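Long-range contact in serine acetyltransferase (Bacteroides vulgatus ATCC 8482, PDB 3F1X), which probably transfers an acetyl group to serine, as serine acetyltransferases do in the biosynthesis of cysteine: residues G220-L231 / L254-T265. Numbering follows the deposited sequence.
Sequences GNNVKLYQGVTL and LEDDVIVYSNAT
Tyr226 and Tyr261 lie side by side and point the same way, their rings forming an offset stack with centroids 4.8 Å apart and planes tilted by 29°. With CG of Tyr226 anti to its carbonyl carbon (chi1 -81°), the ring lies with one face over Tyr261 CD2, while Ile259 CG2 meets its edge. Were Tyr226 an alanine, the Tyr261 ring would probably lose its stacking partner and a gap would open beside Ile259.

Leu225 CD1 rests against both Val260 CG2 and Leu254 CD2, 3.8 Å from each, and Val229 CG1 reaches Val260 CG1 at 3.7 Å; branched aliphatic residues suit this interior of a left-handed parallel beta-helix, whose successive coils stack in register. Backbone hydrogen bonds of parallel-strand type tie the coils, among them Lys224 N to Val258 O.

Asp256 OD1 accepts Asn221 N at 2.7 Å, from above the carboxylate plane, and a CB on Gly220 would clash with that oxygen. Gly228 CA lies 3.2 Å from Asn263 OD1, where a CB would collide; its positive phi also favours glycine. Thr230 and Thr265 run alongside each other, sharing a water; their OG1 atoms also bond Ser262 and Asn281, respectively, of a neighbouring subunit.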
# COMPACT_ATOMS: atom_id res chain seq x y z
N GLY A 220 -15.73 3.78 -40.46
CA GLY A 220 -14.66 3.90 -41.45
C GLY A 220 -13.42 4.63 -40.98
O GLY A 220 -13.16 4.74 -39.78
N ASN A 221 -12.64 5.13 -41.92
CA ASN A 221 -11.41 5.82 -41.58
C ASN A 221 -11.61 7.32 -41.46
O ASN A 221 -12.50 7.89 -42.10
CB ASN A 221 -10.33 5.54 -42.64
CG ASN A 221 -10.10 4.06 -42.85
OD1 ASN A 221 -9.95 3.29 -41.91
ND2 ASN A 221 -10.06 3.65 -44.11
N ASN A 222 -10.77 7.95 -40.64
CA ASN A 222 -10.82 9.39 -40.44
C ASN A 222 -12.19 9.85 -39.95
O ASN A 222 -12.71 10.85 -40.43
CB ASN A 222 -10.47 10.10 -41.75
CG ASN A 222 -9.09 9.74 -42.27
OD1 ASN A 222 -8.07 10.05 -41.66
ND2 ASN A 222 -9.06 9.05 -43.41
N VAL A 223 -12.78 9.11 -39.02
CA VAL A 223 -14.08 9.48 -38.49
C VAL A 223 -13.91 10.16 -37.14
O VAL A 223 -13.03 9.79 -36.37
CB VAL A 223 -15.00 8.25 -38.32
CG1 VAL A 223 -16.35 8.66 -37.72
CG2 VAL A 223 -15.23 7.58 -39.68
N LYS A 224 -14.73 11.18 -36.88
CA LYS A 224 -14.66 11.91 -35.62
C LYS A 224 -16.03 11.98 -34.96
O LYS A 224 -17.02 12.32 -35.60
CB LYS A 224 -14.15 13.34 -35.86
CG LYS A 224 -14.16 14.21 -34.59
CD LYS A 224 -13.74 15.65 -34.85
CE LYS A 224 -12.26 15.77 -35.18
NZ LYS A 224 -11.82 17.20 -35.16
N LEU A 225 -16.07 11.65 -33.68
CA LEU A 225 -17.30 11.67 -32.90
C LEU A 225 -17.11 12.61 -31.72
O LEU A 225 -16.02 12.71 -31.18
CB LEU A 225 -17.61 10.26 -32.37
CG LEU A 225 -18.56 9.32 -33.10
CD1 LEU A 225 -18.38 9.37 -34.61
CD2 LEU A 225 -18.33 7.91 -32.56
N TYR A 226 -18.18 13.31 -31.34
CA TYR A 226 -18.13 14.22 -30.21
C TYR A 226 -18.83 13.60 -29.01
O TYR A 226 -19.43 12.53 -29.11
CB TYR A 226 -18.80 15.55 -30.59
CG TYR A 226 -17.88 16.47 -31.36
CD1 TYR A 226 -17.25 17.53 -30.73
CD2 TYR A 226 -17.64 16.27 -32.72
CE1 TYR A 226 -16.38 18.38 -31.44
CE2 TYR A 226 -16.77 17.11 -33.44
CZ TYR A 226 -16.14 18.16 -32.79
OH TYR A 226 -15.28 18.99 -33.47
N GLN A 227 -18.76 14.29 -27.87
CA GLN A 227 -19.38 13.84 -26.63
C GLN A 227 -20.87 13.53 -26.83
O GLN A 227 -21.55 14.18 -27.63
CB GLN A 227 -19.24 14.91 -25.55
CG GLN A 227 -19.85 16.28 -25.93
CD GLN A 227 -18.88 17.18 -26.68
OE1 GLN A 227 -17.88 16.72 -27.22
NE2 GLN A 227 -19.18 18.48 -26.71
N GLY A 228 -21.36 12.53 -26.09
CA GLY A 228 -22.76 12.15 -26.14
C GLY A 228 -23.28 11.47 -27.40
O GLY A 228 -24.48 11.17 -27.49
N VAL A 229 -22.42 11.21 -28.37
CA VAL A 229 -22.87 10.57 -29.59
C VAL A 229 -23.15 9.08 -29.39
O VAL A 229 -22.32 8.36 -28.82
CB VAL A 229 -21.84 10.74 -30.71
CG1 VAL A 229 -22.19 9.85 -31.90
CG2 VAL A 229 -21.80 12.20 -31.14
N THR A 230 -24.31 8.64 -29.85
CA THR A 230 -24.71 7.24 -29.74
C THR A 230 -24.85 6.58 -31.11
O THR A 230 -25.49 7.13 -32.00
CB THR A 230 -26.08 7.07 -29.03
OG1 THR A 230 -25.93 7.35 -27.63
CG2 THR A 230 -26.61 5.64 -29.19
N LEU A 231 -24.25 5.41 -31.27
CA LEU A 231 -24.37 4.62 -32.49
C LEU A 231 -24.99 3.34 -31.95
O LEU A 231 -24.29 2.41 -31.57
CB LEU A 231 -22.99 4.33 -33.11
CG LEU A 231 -22.08 5.53 -33.40
CD1 LEU A 231 -20.85 5.07 -34.17
CD2 LEU A 231 -22.83 6.56 -34.20
N LEU A 254 -20.77 4.05 -40.49
CA LEU A 254 -20.29 5.39 -40.81
C LEU A 254 -19.15 5.23 -41.78
O LEU A 254 -18.16 4.55 -41.48
CB LEU A 254 -19.80 6.12 -39.55
CG LEU A 254 -20.82 6.88 -38.70
CD1 LEU A 254 -21.87 5.92 -38.19
CD2 LEU A 254 -20.10 7.59 -37.54
N GLU A 255 -19.27 5.83 -42.96
CA GLU A 255 -18.21 5.74 -43.97
C GLU A 255 -17.09 6.72 -43.60
O GLU A 255 -17.18 7.43 -42.60
CB GLU A 255 -18.77 6.05 -45.36
CG GLU A 255 -19.98 5.19 -45.73
CD GLU A 255 -20.35 5.26 -47.21
OE1 GLU A 255 -20.23 6.35 -47.82
OE2 GLU A 255 -20.77 4.23 -47.77
N ASP A 256 -16.04 6.75 -44.42
CA ASP A 256 -14.90 7.63 -44.17
C ASP A 256 -15.22 9.11 -44.07
O ASP A 256 -16.22 9.59 -44.61
CB ASP A 256 -13.83 7.45 -45.25
CG ASP A 256 -13.32 6.02 -45.37
OD1 ASP A 256 -13.53 5.22 -44.44
OD2 ASP A 256 -12.69 5.70 -46.40
N ASP A 257 -14.35 9.83 -43.36
CA ASP A 257 -14.44 11.29 -43.20
C ASP A 257 -15.75 11.82 -42.62
O ASP A 257 -16.13 12.95 -42.90
CB ASP A 257 -14.17 11.95 -44.55
CG ASP A 257 -12.79 11.63 -45.11
OD1 ASP A 257 -12.56 11.87 -46.32
OD2 ASP A 257 -11.92 11.13 -44.36
N VAL A 258 -16.43 11.02 -41.82
CA VAL A 258 -17.68 11.45 -41.23
C VAL A 258 -17.45 12.14 -39.88
O VAL A 258 -16.51 11.81 -39.16
CB VAL A 258 -18.63 10.25 -41.03
CG1 VAL A 258 -19.78 10.61 -40.12
CG2 VAL A 258 -19.16 9.80 -42.39
N ILE A 259 -18.30 13.12 -39.57
CA ILE A 259 -18.22 13.83 -38.30
C ILE A 259 -19.62 13.84 -37.70
O ILE A 259 -20.59 14.15 -38.40
CB ILE A 259 -17.77 15.30 -38.48
CG1 ILE A 259 -16.39 15.37 -39.13
CG2 ILE A 259 -17.73 15.99 -37.12
CD1 ILE A 259 -15.92 16.80 -39.39
N VAL A 260 -19.73 13.48 -36.43
CA VAL A 260 -21.02 13.48 -35.74
C VAL A 260 -20.86 14.37 -34.51
O VAL A 260 -20.07 14.06 -33.61
CB VAL A 260 -21.43 12.08 -35.27
CG1 VAL A 260 -22.85 12.12 -34.74
CG2 VAL A 260 -21.29 11.07 -36.41
N TYR A 261 -21.59 15.47 -34.48
CA TYR A 261 -21.47 16.39 -33.36
C TYR A 261 -22.23 15.98 -32.11
O TYR A 261 -22.99 15.02 -32.09
CB TYR A 261 -21.88 17.80 -33.78
CG TYR A 261 -20.85 18.44 -34.66
CD1 TYR A 261 -20.99 18.44 -36.04
CD2 TYR A 261 -19.70 19.01 -34.11
CE1 TYR A 261 -20.01 19.01 -36.87
CE2 TYR A 261 -18.72 19.57 -34.92
CZ TYR A 261 -18.88 19.57 -36.30
OH TYR A 261 -17.94 20.15 -37.12
N SER A 262 -21.99 16.76 -31.06
CA SER A 262 -22.54 16.55 -29.73
C SER A 262 -23.95 16.01 -29.55
O SER A 262 -24.93 16.56 -30.07
CB SER A 262 -22.39 17.85 -28.94
OG SER A 262 -22.72 17.63 -27.59
N ASN A 263 -24.03 14.93 -28.78
CA ASN A 263 -25.27 14.26 -28.41
C ASN A 263 -26.18 13.66 -29.49
O ASN A 263 -27.29 13.23 -29.17
CB ASN A 263 -26.11 15.18 -27.51
CG ASN A 263 -25.51 15.32 -26.11
OD1 ASN A 263 -25.00 14.35 -25.57
ND2 ASN A 263 -25.58 16.51 -25.53
N ALA A 264 -25.74 13.61 -30.74
CA ALA A 264 -26.57 13.04 -31.79
C ALA A 264 -26.74 11.54 -31.62
O ALA A 264 -25.81 10.85 -31.21
CB ALA A 264 -25.97 13.34 -33.16
N THR A 265 -27.92 11.04 -31.94
CA THR A 265 -28.21 9.62 -31.82
C THR A 265 -28.45 9.01 -33.21
O THR A 265 -29.31 9.46 -33.95
CB THR A 265 -29.49 9.36 -30.97
OG1 THR A 265 -29.38 10.03 -29.71
CG2 THR A 265 -29.67 7.86 -30.74
O HOH W 1 -13.97 13.19 -39.71
O HOH W 2 -27.07 9.97 -28.12